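Local coordinates for TCR alpha chain (Gallus gallus, PDB 6LIR), which pairs with the TCR beta chain to form the chicken alpha-beta T-cell receptor, which probably recognises antigen presented by MHC molecules, at residues 25-36 / 80-91; 43-51 / 61-72. All blocks are in the same frame, centred on the assembly; numbering follows the deposited sequence.

Contact 1 (25-36 / 80-91); sequences IQAYSIQWYRQL and GDAAVYYCAVRG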
loop_
_atom_site.group_PDB
_atom_site.type_symbol
_atom_site.label_atom_id
_atom_site.label_comp_id
_atom_site.label_asym_id
_atom_site.label_seq_id
_atom_site.Cartn_x
_atom_site.Cartn_y
_atom_site.Cartn_z
ATOM N N ILE A 25 -29.316 3.159 7.179
ATOM C CA ILE A 25 -29.459 3.274 5.732
ATOM C C ILE A 25 -30.073 1.986 5.213
ATOM O O ILE A 25 -29.516 0.899 5.420
ATOM C CB ILE A 25 -28.117 3.550 5.030
ATOM C CG1 ILE A 25 -27.449 4.796 5.617
ATOM C CG2 ILE A 25 -28.328 3.711 3.527
ATOM C CD1 ILE A 25 -26.136 5.161 4.948
ATOM N N GLN A 26 -31.204 2.106 4.525
ATOM C CA GLN A 26 -31.860 0.969 3.887
ATOM C C GLN A 26 -31.434 1.028 2.428
ATOM O O GLN A 26 -31.971 1.809 1.637
ATOM C CB GLN A 26 -33.375 1.035 4.051
ATOM C CG GLN A 26 -34.107 -0.181 3.514
ATOM C CD GLN A 26 -35.423 -0.432 4.223
ATOM O OE1 GLN A 26 -36.347 0.381 4.148
ATOM N NE2 GLN A 26 -35.514 -1.563 4.923
ATOM N N ALA A 27 -30.432 0.217 2.096
ATOM C CA ALA A 27 -29.708 0.364 0.840
ATOM C C ALA A 27 -30.616 0.181 -0.366
ATOM O O ALA A 27 -31.397 -0.772 -0.435
ATOM C CB ALA A 27 -28.552 -0.634 0.786
ATOM N N TYR A 28 -30.496 1.097 -1.327
ATOM C CA TYR A 28 -31.049 0.854 -2.653
ATOM C C TYR A 28 -30.130 -0.065 -3.444
ATOM O O TYR A 28 -30.596 -0.938 -4.185
ATOM C CB TYR A 28 -31.256 2.172 -3.401
ATOM C CG TYR A 28 -31.679 1.989 -4.843
ATOM C CD1 TYR A 28 -33.015 1.803 -5.179
ATOM C CD2 TYR A 28 -30.739 1.993 -5.871
ATOM C CE1 TYR A 28 -33.405 1.628 -6.495
ATOM C CE2 TYR A 28 -31.121 1.819 -7.190
ATOM C CZ TYR A 28 -32.453 1.638 -7.497
ATOM O OH TYR A 28 -32.835 1.466 -8.807
ATOM N N SER A 29 -28.824 0.121 -3.295
ATOM C CA SER A 29 -27.841 -0.726 -3.947
ATOM C C SER A 29 -26.598 -0.763 -3.075
ATOM O O SER A 29 -26.312 0.180 -2.331
ATOM C CB SER A 29 -27.496 -0.222 -5.354
ATOM O OG SER A 29 -26.737 0.971 -5.290
ATOM N N ILE A 30 -25.876 -1.872 -3.157
ATOM C CA ILE A 30 -24.677 -2.084 -2.361
ATOM C C ILE A 30 -23.548 -2.457 -3.306
ATOM O O ILE A 30 -23.726 -3.300 -4.193
ATOM C CB ILE A 30 -24.884 -3.178 -1.295
ATOM C CG1 ILE A 30 -25.855 -2.690 -0.217
ATOM C CG2 ILE A 30 -23.564 -3.575 -0.668
ATOM C CD1 ILE A 30 -26.385 -3.790 0.671
ATOM N N GLN A 31 -22.387 -1.846 -3.104
ATOM C CA GLN A 31 -21.207 -2.134 -3.895
ATOM C C GLN A 31 -20.055 -2.424 -2.953
ATOM O O GLN A 31 -20.023 -1.946 -1.815
ATOM C CB GLN A 31 -20.823 -0.967 -4.815
ATOM C CG GLN A 31 -21.841 -0.653 -5.890
ATOM C CD GLN A 31 -21.819 0.807 -6.295
ATOM O OE1 GLN A 31 -22.857 1.468 -6.318
ATOM N NE2 GLN A 31 -20.634 1.319 -6.615
ATOM N N TRP A 32 -19.090 -3.182 -3.454
ATOM C CA TRP A 32 -17.896 -3.493 -2.696
ATOM C C TRP A 32 -16.690 -3.207 -3.571
ATOM O O TRP A 32 -16.705 -3.476 -4.777
ATOM C CB TRP A 32 -17.878 -4.954 -2.240
ATOM C CG TRP A 32 -18.694 -5.218 -1.015
ATOM C CD1 TRP A 32 -20.045 -5.405 -0.954
ATOM C CD2 TRP A 32 -18.212 -5.331 0.328
ATOM N NE1 TRP A 32 -20.434 -5.631 0.346
ATOM C CE2 TRP A 32 -19.327 -5.592 1.153
ATOM C CE3 TRP A 32 -16.944 -5.245 0.915
ATOM C CZ2 TRP A 32 -19.215 -5.768 2.530
ATOM C CZ3 TRP A 32 -16.833 -5.417 2.286
ATOM C CH2 TRP A 32 -17.964 -5.676 3.079
ATOM N N TYR A 33 -15.656 -2.657 -2.946
ATOM C CA TYR A 33 -14.411 -2.316 -3.608
ATOM C C TYR A 33 -13.266 -2.876 -2.780
ATOM O O TYR A 33 -13.421 -3.181 -1.594
ATOM C CB TYR A 33 -14.240 -0.793 -3.757
ATOM C CG TYR A 33 -15.243 -0.115 -4.666
ATOM C CD1 TYR A 33 -16.546 0.127 -4.245
ATOM C CD2 TYR A 33 -14.876 0.306 -5.938
ATOM C CE1 TYR A 33 -17.462 0.753 -5.075
ATOM C CE2 TYR A 33 -15.781 0.932 -6.775
ATOM C CZ TYR A 33 -17.072 1.155 -6.340
ATOM O OH TYR A 33 -17.971 1.778 -7.177
ATOM N N ARG A 34 -12.107 -3.010 -3.414
ATOM C CA ARG A 34 -10.908 -3.385 -2.688
ATOM C C ARG A 34 -9.751 -2.532 -3.178
ATOM O O ARG A 34 -9.637 -2.234 -4.372
ATOM C CB ARG A 34 -10.605 -4.888 -2.815
ATOM C CG ARG A 34 -9.935 -5.339 -4.092
ATOM C CD ARG A 34 -9.516 -6.792 -3.949
ATOM N NE ARG A 34 -9.114 -7.383 -5.220
ATOM C CZ ARG A 34 -8.754 -8.654 -5.367
ATOM N NH1 ARG A 34 -8.751 -9.472 -4.319
ATOM N NH2 ARG A 34 -8.405 -9.108 -6.562
ATOM N N GLN A 35 -8.925 -2.104 -2.241
ATOM C CA GLN A 35 -7.794 -1.234 -2.525
ATOM C C GLN A 35 -6.522 -2.015 -2.219
ATOM O O GLN A 35 -6.178 -2.233 -1.052
ATOM C CB GLN A 35 -7.849 0.061 -1.725
ATOM C CG GLN A 35 -6.619 0.921 -1.958
ATOM C CD GLN A 35 -6.384 1.945 -0.870
ATOM O OE1 GLN A 35 -5.262 2.413 -0.686
ATOM N NE2 GLN A 35 -7.442 2.314 -0.154
ATOM N N LEU A 36 -5.867 -2.468 -3.263
ATOM C CA LEU A 36 -4.592 -3.152 -3.183
ATOM C C LEU A 36 -3.468 -2.144 -2.938
ATOM O O LEU A 36 -3.588 -0.972 -3.307
ATOM C CB LEU A 36 -4.332 -3.915 -4.477
ATOM C CG LEU A 36 -5.265 -5.086 -4.792
ATOM C CD1 LEU A 36 -5.215 -5.403 -6.276
ATOM C CD2 LEU A 36 -4.897 -6.322 -3.972
ATOM N N GLY A 80 -2.509 -12.621 -2.867
ATOM C CA GLY A 80 -2.862 -11.472 -3.681
ATOM C C GLY A 80 -4.179 -10.819 -3.307
ATOM O O GLY A 80 -4.463 -9.726 -3.803
ATOM N N ASP A 81 -4.980 -11.455 -2.453
ATOM C CA ASP A 81 -6.261 -10.907 -2.025
ATOM C C ASP A 81 -6.147 -10.057 -0.767
ATOM O O ASP A 81 -7.164 -9.535 -0.294
ATOM C CB ASP A 81 -7.264 -12.041 -1.792
ATOM C CG ASP A 81 -7.571 -12.807 -3.059
ATOM O OD1 ASP A 81 -7.831 -12.155 -4.094
ATOM O OD2 ASP A 81 -7.540 -14.054 -3.028
ATOM N N ALA A 82 -4.943 -9.897 -0.228
ATOM C CA ALA A 82 -4.727 -9.004 0.902
ATOM C C ALA A 82 -4.911 -7.563 0.446
ATOM O O ALA A 82 -4.149 -7.063 -0.388
ATOM C CB ALA A 82 -3.331 -9.214 1.487
ATOM N N ALA A 83 -5.926 -6.899 0.983
ATOM C CA ALA A 83 -6.240 -5.533 0.587
ATOM C C ALA A 83 -7.181 -4.944 1.626
ATOM O O ALA A 83 -7.589 -5.613 2.579
ATOM C CB ALA A 83 -6.872 -5.483 -0.809
ATOM N N VAL A 84 -7.541 -3.687 1.413
ATOM C CA VAL A 84 -8.543 -3.015 2.223
ATOM C C VAL A 84 -9.842 -3.084 1.441
ATOM O O VAL A 84 -9.922 -2.593 0.309
ATOM C CB VAL A 84 -8.147 -1.563 2.532
ATOM C CG1 VAL A 84 -9.265 -0.862 3.297
ATOM C CG2 VAL A 84 -6.848 -1.528 3.325
ATOM N N TYR A 85 -10.843 -3.728 2.026
ATOM C CA TYR A 85 -12.118 -3.966 1.366
ATOM C C TYR A 85 -13.148 -2.963 1.864
ATOM O O TYR A 85 -13.369 -2.839 3.073
ATOM C CB TYR A 85 -12.588 -5.399 1.613
ATOM C CG TYR A 85 -11.790 -6.422 0.835
ATOM C CD1 TYR A 85 -10.537 -6.838 1.274
ATOM C CD2 TYR A 85 -12.286 -6.965 -0.340
ATOM C CE1 TYR A 85 -9.802 -7.770 0.559
ATOM C CE2 TYR A 85 -11.564 -7.894 -1.059
ATOM C CZ TYR A 85 -10.324 -8.293 -0.605
ATOM O OH TYR A 85 -9.616 -9.219 -1.328
ATOM N N TYR A 86 -13.763 -2.244 0.929
ATOM C CA TYR A 86 -14.725 -1.194 1.226
ATOM C C TYR A 86 -16.111 -1.600 0.751
ATOM O O TYR A 86 -16.280 -2.065 -0.380
ATOM C CB TYR A 86 -14.349 0.122 0.532
ATOM C CG TYR A 86 -13.174 0.865 1.124
ATOM C CD1 TYR A 86 -13.331 1.681 2.240
ATOM C CD2 TYR A 86 -11.913 0.778 0.546
ATOM C CE1 TYR A 86 -12.264 2.374 2.774
ATOM C CE2 TYR A 86 -10.838 1.467 1.074
ATOM C CZ TYR A 86 -11.018 2.262 2.188
ATOM O OH TYR A 86 -9.950 2.948 2.717
ATOM N N CYS A 87 -17.108 -1.377 1.595
ATOM C CA CYS A 87 -18.488 -1.425 1.144
ATOM C C CYS A 87 -18.964 0.004 0.934
ATOM O O CYS A 87 -18.512 0.933 1.606
ATOM C CB CYS A 87 -19.401 -2.146 2.144
ATOM S SG CYS A 87 -19.488 -1.354 3.759
ATOM N N ALA A 88 -19.844 0.175 -0.043
ATOM C CA ALA A 88 -20.415 1.476 -0.362
ATOM C C ALA A 88 -21.893 1.273 -0.652
ATOM O O ALA A 88 -22.249 0.421 -1.470
ATOM C CB ALA A 88 -19.711 2.119 -1.562
ATOM N N VAL A 89 -22.747 2.035 0.028
ATOM C CA VAL A 89 -24.186 1.835 -0.074
ATOM C C VAL A 89 -24.846 3.126 -0.536
ATOM O O VAL A 89 -24.339 4.231 -0.320
ATOM C CB VAL A 89 -24.795 1.363 1.266
ATOM C CG1 VAL A 89 -24.049 0.140 1.792
ATOM C CG2 VAL A 89 -24.765 2.482 2.293
ATOM N N ARG A 90 -26.007 2.971 -1.162
ATOM C CA ARG A 90 -26.813 4.087 -1.630
ATOM C C ARG A 90 -28.203 3.951 -1.040
ATOM O O ARG A 90 -28.818 2.885 -1.133
ATOM C CB ARG A 90 -26.879 4.143 -3.159
ATOM C CG ARG A 90 -26.467 5.487 -3.731
ATOM C CD ARG A 90 -26.687 5.550 -5.233
ATOM N NE ARG A 90 -25.759 4.683 -5.951
ATOM C CZ ARG A 90 -24.544 5.056 -6.349
ATOM N NH1 ARG A 90 -23.763 4.199 -6.992
ATOM N NH2 ARG A 90 -24.110 6.282 -6.094
ATOM N N GLY A 91 -28.693 5.035 -0.434
ATOM C CA GLY A 91 -30.017 5.018 0.163
ATOM C C GLY A 91 -31.120 5.063 -0.873
ATOM O O GLY A 91 -32.244 4.630 -0.609
HETATM O O HOH W 1 -33.804 4.121 1.747
#
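Arg-34 lies alongside Tyr-85 on neighbouring antiparallel strands, 29-35 and 84-90, both side chains pointing the same way. Its CB sits over the tyrosine face, offset toward the rim, 3.9 Å from the ring centroid: a CH-pi contact. A chi1 of 80° turns CG in over the main chain, and from there the chain runs extended beside the ring, bringing Arg-34 CD within 3.6 Å of Tyr-85 OH. At the tip Arg-34 NH1 makes two bonds in the guanidinium plane, one to Tyr-85 OH at 3.1 Å and a salt bridge to Asp-81 OD1 at 2.8 Å, which it meets on the anti side; NH2 has a long, weak ion pair with Asp-56. Tyr-85 OH donates a hydrogen bond to Asp-81 O, 2.7 Å away, on a lone pair of that carbonyl: a tyrosine corner. A phenylalanine here would probably keep the cover over Arg-34 CB but leave Asp-81 O without this donor and NH1 without one of its two acceptors. Farther along the same face, Cys-87 CB stands over the six-membered ring of Trp-32, 3.6 Å from its centroid, while SG goes on to the disulfide with Cys-20. Tyrosine corner and tryptophan packed on the disulfide half-cystine are the hallmark of strands C and F of an immunoglobulin V domain; the salt bridge is an addition in this chain.

Contact 2 (43-51 / 61-72); sequences FLVSAVKGS and LSVSADSRSSAL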
loop_
_atom_site.group_PDB
_atom_site.type_symbol
_atom_site.label_atom_id
_atom_site.label_comp_id
_atom_site.label_asym_id
_atom_site.label_seq_id
_atom_site.Cartn_x
_atom_site.Cartn_y
_atom_site.Cartn_z
ATOM N N PHE A 43 -13.464 -1.822 -8.214
ATOM C CA PHE A 43 -14.803 -2.392 -8.132
ATOM C C PHE A 43 -14.757 -3.917 -8.128
ATOM O O PHE A 43 -14.015 -4.533 -8.898
ATOM C CB PHE A 43 -15.655 -1.894 -9.301
ATOM C CG PHE A 43 -17.042 -2.476 -9.335
ATOM C CD1 PHE A 43 -17.999 -2.083 -8.413
ATOM C CD2 PHE A 43 -17.388 -3.418 -10.292
ATOM C CE1 PHE A 43 -19.274 -2.623 -8.442
ATOM C CE2 PHE A 43 -18.661 -3.962 -10.327
ATOM C CZ PHE A 43 -19.604 -3.564 -9.403
ATOM N N LEU A 44 -15.540 -4.528 -7.239
ATOM C CA LEU A 44 -15.636 -5.982 -7.167
ATOM C C LEU A 44 -17.003 -6.511 -7.570
ATOM O O LEU A 44 -17.095 -7.378 -8.447
ATOM C CB LEU A 44 -15.313 -6.470 -5.747
ATOM C CG LEU A 44 -13.937 -6.168 -5.156
ATOM C CD1 LEU A 44 -13.843 -6.736 -3.748
ATOM C CD2 LEU A 44 -12.834 -6.720 -6.043
ATOM N N VAL A 45 -18.077 -6.012 -6.958
ATOM C CA VAL A 45 -19.415 -6.532 -7.217
ATOM C C VAL A 45 -20.432 -5.496 -6.756
ATOM O O VAL A 45 -20.153 -4.668 -5.886
ATOM C CB VAL A 45 -19.612 -7.897 -6.504
ATOM C CG1 VAL A 45 -19.595 -7.720 -4.994
ATOM C CG2 VAL A 45 -20.888 -8.590 -6.966
ATOM N N SER A 46 -21.632 -5.562 -7.324
ATOM C CA SER A 46 -22.737 -4.708 -6.923
ATOM C C SER A 46 -24.022 -5.520 -6.938
ATOM O O SER A 46 -24.231 -6.340 -7.836
ATOM C CB SER A 46 -22.884 -3.499 -7.849
ATOM O OG SER A 46 -24.174 -2.933 -7.713
ATOM N N ALA A 47 -24.885 -5.276 -5.953
ATOM C CA ALA A 47 -26.162 -5.971 -5.879
ATOM C C ALA A 47 -27.202 -5.066 -5.237
ATOM O O ALA A 47 -26.878 -4.129 -4.504
ATOM C CB ALA A 47 -26.056 -7.281 -5.091
ATOM N N VAL A 48 -28.469 -5.361 -5.527
ATOM C CA VAL A 48 -29.582 -4.681 -4.889
ATOM C C VAL A 48 -30.270 -5.550 -3.838
ATOM O O VAL A 48 -30.870 -5.007 -2.902
ATOM C CB VAL A 48 -30.603 -4.176 -5.933
ATOM C CG1 VAL A 48 -29.922 -3.261 -6.944
ATOM C CG2 VAL A 48 -31.286 -5.342 -6.634
ATOM N N LYS A 49 -30.212 -6.875 -3.966
ATOM C CA LYS A 49 -30.814 -7.774 -2.989
ATOM C C LYS A 49 -30.232 -9.170 -3.173
ATOM O O LYS A 49 -29.528 -9.450 -4.146
ATOM C CB LYS A 49 -32.341 -7.800 -3.121
ATOM C CG LYS A 49 -32.838 -8.445 -4.405
ATOM C CD LYS A 49 -34.355 -8.593 -4.389
ATOM C CE LYS A 49 -34.812 -9.721 -5.300
ATOM N NZ LYS A 49 -36.198 -10.153 -4.977
ATOM N N GLY A 50 -30.558 -10.048 -2.225
ATOM C CA GLY A 50 -30.173 -11.448 -2.221
ATOM C C GLY A 50 -28.668 -11.657 -2.236
ATOM O O GLY A 50 -27.891 -10.880 -1.673
ATOM N N SER A 51 -28.250 -12.739 -2.888
ATOM C CA SER A 51 -26.848 -13.126 -2.956
ATOM C C SER A 51 -26.364 -13.089 -4.396
ATOM O O SER A 51 -27.102 -13.447 -5.318
ATOM C CB SER A 51 -26.615 -14.518 -2.360
ATOM O OG SER A 51 -26.907 -14.530 -0.974
ATOM N N LEU A 61 -21.419 -12.235 -2.461
ATOM C CA LEU A 61 -21.967 -11.130 -1.694
ATOM C C LEU A 61 -23.407 -11.462 -1.333
ATOM O O LEU A 61 -24.186 -11.872 -2.198
ATOM C CB LEU A 61 -21.903 -9.831 -2.497
ATOM C CG LEU A 61 -22.814 -8.700 -2.030
ATOM C CD1 LEU A 61 -22.279 -8.103 -0.740
ATOM C CD2 LEU A 61 -22.960 -7.636 -3.114
ATOM N N SER A 62 -23.757 -11.289 -0.062
ATOM C CA SER A 62 -25.110 -11.543 0.421
ATOM C C SER A 62 -25.631 -10.284 1.099
ATOM O O SER A 62 -24.991 -9.752 2.011
ATOM C CB SER A 62 -25.156 -12.732 1.387
ATOM O OG SER A 62 -24.887 -13.964 0.729
ATOM N N VAL A 63 -26.773 -9.793 0.621
ATOM C CA VAL A 63 -27.438 -8.611 1.162
ATOM C C VAL A 63 -28.558 -9.057 2.094
ATOM O O VAL A 63 -29.381 -9.905 1.728
ATOM C CB VAL A 63 -27.992 -7.722 0.034
ATOM C CG1 VAL A 63 -28.880 -6.612 0.602
ATOM C CG2 VAL A 63 -26.862 -7.139 -0.796
ATOM N N SER A 64 -28.599 -8.474 3.292
ATOM C CA SER A 64 -29.627 -8.816 4.267
ATOM C C SER A 64 -31.018 -8.506 3.726
ATOM O O SER A 64 -31.198 -7.644 2.860
ATOM C CB SER A 64 -29.401 -8.059 5.575
ATOM O OG SER A 64 -28.124 -8.360 6.113
ATOM N N ALA A 65 -32.006 -9.243 4.239
ATOM C CA ALA A 65 -33.382 -9.085 3.775
ATOM C C ALA A 65 -33.865 -7.647 3.931
ATOM O O ALA A 65 -34.594 -7.135 3.073
ATOM C CB ALA A 65 -34.299 -10.050 4.525
ATOM N N ASP A 66 -33.488 -6.981 5.024
ATOM C CA ASP A 66 -33.901 -5.601 5.247
ATOM C C ASP A 66 -32.992 -4.585 4.563
ATOM O O ASP A 66 -33.236 -3.378 4.694
ATOM C CB ASP A 66 -33.977 -5.307 6.749
ATOM C CG ASP A 66 -32.623 -5.377 7.433
ATOM O OD1 ASP A 66 -31.633 -5.789 6.789
ATOM O OD2 ASP A 66 -32.551 -5.021 8.627
ATOM N N SER A 67 -31.966 -5.044 3.842
ATOM C CA SER A 67 -31.045 -4.181 3.097
ATOM C C SER A 67 -30.324 -3.178 3.994
ATOM O O SER A 67 -29.913 -2.109 3.538
ATOM C CB SER A 67 -31.760 -3.446 1.958
ATOM O OG SER A 67 -32.167 -4.358 0.953
ATOM N N ARG A 68 -30.138 -3.509 5.269
ATOM C CA ARG A 68 -29.403 -2.637 6.175
ATOM C C ARG A 68 -28.040 -3.205 6.545
ATOM O O ARG A 68 -27.385 -2.681 7.451
ATOM C CB ARG A 68 -30.232 -2.370 7.435
ATOM C CG ARG A 68 -31.558 -1.665 7.141
ATOM C CD ARG A 68 -32.334 -1.352 8.413
ATOM N NE ARG A 68 -33.637 -0.765 8.105
ATOM C CZ ARG A 68 -33.844 0.537 7.937
ATOM N NH1 ARG A 68 -32.833 1.389 8.054
ATOM N NH2 ARG A 68 -35.059 0.986 7.650
ATOM N N SER A 69 -27.586 -4.234 5.837
ATOM C CA SER A 69 -26.279 -4.842 6.058
ATOM C C SER A 69 -25.975 -5.755 4.882
ATOM O O SER A 69 -26.876 -6.165 4.144
ATOM C CB SER A 69 -26.220 -5.629 7.370
ATOM O OG SER A 69 -27.099 -6.734 7.324
ATOM N N SER A 70 -24.694 -6.081 4.728
ATOM C CA SER A 70 -24.271 -7.034 3.717
ATOM C C SER A 70 -22.987 -7.706 4.183
ATOM O O SER A 70 -22.371 -7.304 5.174
ATOM C CB SER A 70 -24.077 -6.356 2.355
ATOM O OG SER A 70 -22.839 -5.665 2.304
ATOM N N ALA A 71 -22.586 -8.735 3.447
ATOM C CA ALA A 71 -21.406 -9.511 3.797
ATOM C C ALA A 71 -20.742 -9.987 2.519
ATOM O O ALA A 71 -21.409 -10.530 1.634
ATOM C CB ALA A 71 -21.757 -10.710 4.687
ATOM N N LEU A 72 -19.433 -9.779 2.436
ATOM C CA LEU A 72 -18.625 -10.244 1.321
ATOM C C LEU A 72 -17.863 -11.485 1.764
ATOM O O LEU A 72 -17.015 -11.414 2.661
ATOM C CB LEU A 72 -17.654 -9.161 0.855
ATOM C CG LEU A 72 -16.816 -9.560 -0.359
ATOM C CD1 LEU A 72 -17.704 -9.721 -1.586
ATOM C CD2 LEU A 72 -15.709 -8.548 -0.619
HETATM O O HOH W 2 -31.639 -9.189 0.285
#
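Leu-61 brings its CD2 methyl to two residues of strand 43-47 at once, 3.7 Å from Ala-47 CB and 3.9 Å from Val-45 CG1. The leucine and Val-45 cross obliquely; CG of Leu-61 lies opposite the backbone N (chi1 161°), which swings the branched end across toward the valine and alanine. Next along, Leu-44 and Leu-72 meet at about a right angle, with only their methyls touching, Leu-44 CD1 against Leu-72 CD2 at 4.1 Å. Leu-44 and Val-45 are consecutive yet both point at the other segment, and both are hydrogen-bonded to the backbone of Trp-32, an irregularity that lets two neighbouring side chains enter the core from one strand. The axes of strands 43-47 and 61-63 come no nearer than 8.4 Å, and side chains make the contact between them.

At the other end the chain turns through Gly-50, whose phi is positive, and comes up beside strand 61-63. Val-63 N bonds almost straight to Gly-50 O at 2.8 Å. One step on, Ser-51 and Ser-62 form a non-hydrogen-bonded antiparallel pair, and their hydroxyls, on one face of the sheet, are hydrogen-bonded OG to OG at 2.7 Å; either could be the donor. A water accepts from Gly-50 N and lies 2.8 Å from Val-63 O, bridging the two backbones beside the Val-63 N to Gly-50 O bond. Back on strand 43-47, Ser-46 OG bonds to Asn-96 of the TCR beta chain, on which Val-48, just past the strand, also packs.

The chemistry thus divides in two: between the sheets of the sandwich methyl groups pack by van der Waals contact, and at the exposed turn backbone, hydroxyl and water bonds tie the lead into strand 51-54, the CDR2 region of a V domain, to strand 61-63.

Both contacts belong to the one V domain, their centres about 10 Å apart. Contact 1 lies within a single sheet, joining two of its inner strands by regular backbone pairing, with a mostly buried set of aromatic and charged side chains. Contact 2 starts on strand 42-47, the outermost strand of that sheet beside 29-35, and reaches across to the second sheet, so its inner half is apolar and its outer half polar and solvent-facing. The two meet directly: Ile-30 N probably bonds to Ala-47 O, Ala-27 N to Ser-67 O, and Leu-61 packs against Trp-32. Each also touches the TCR beta chain, contact 1 through the Gln-31, Tyr-33 and Tyr-86 side of its sheet, contact 2 through Phe-43, Ser-46 and Val-48.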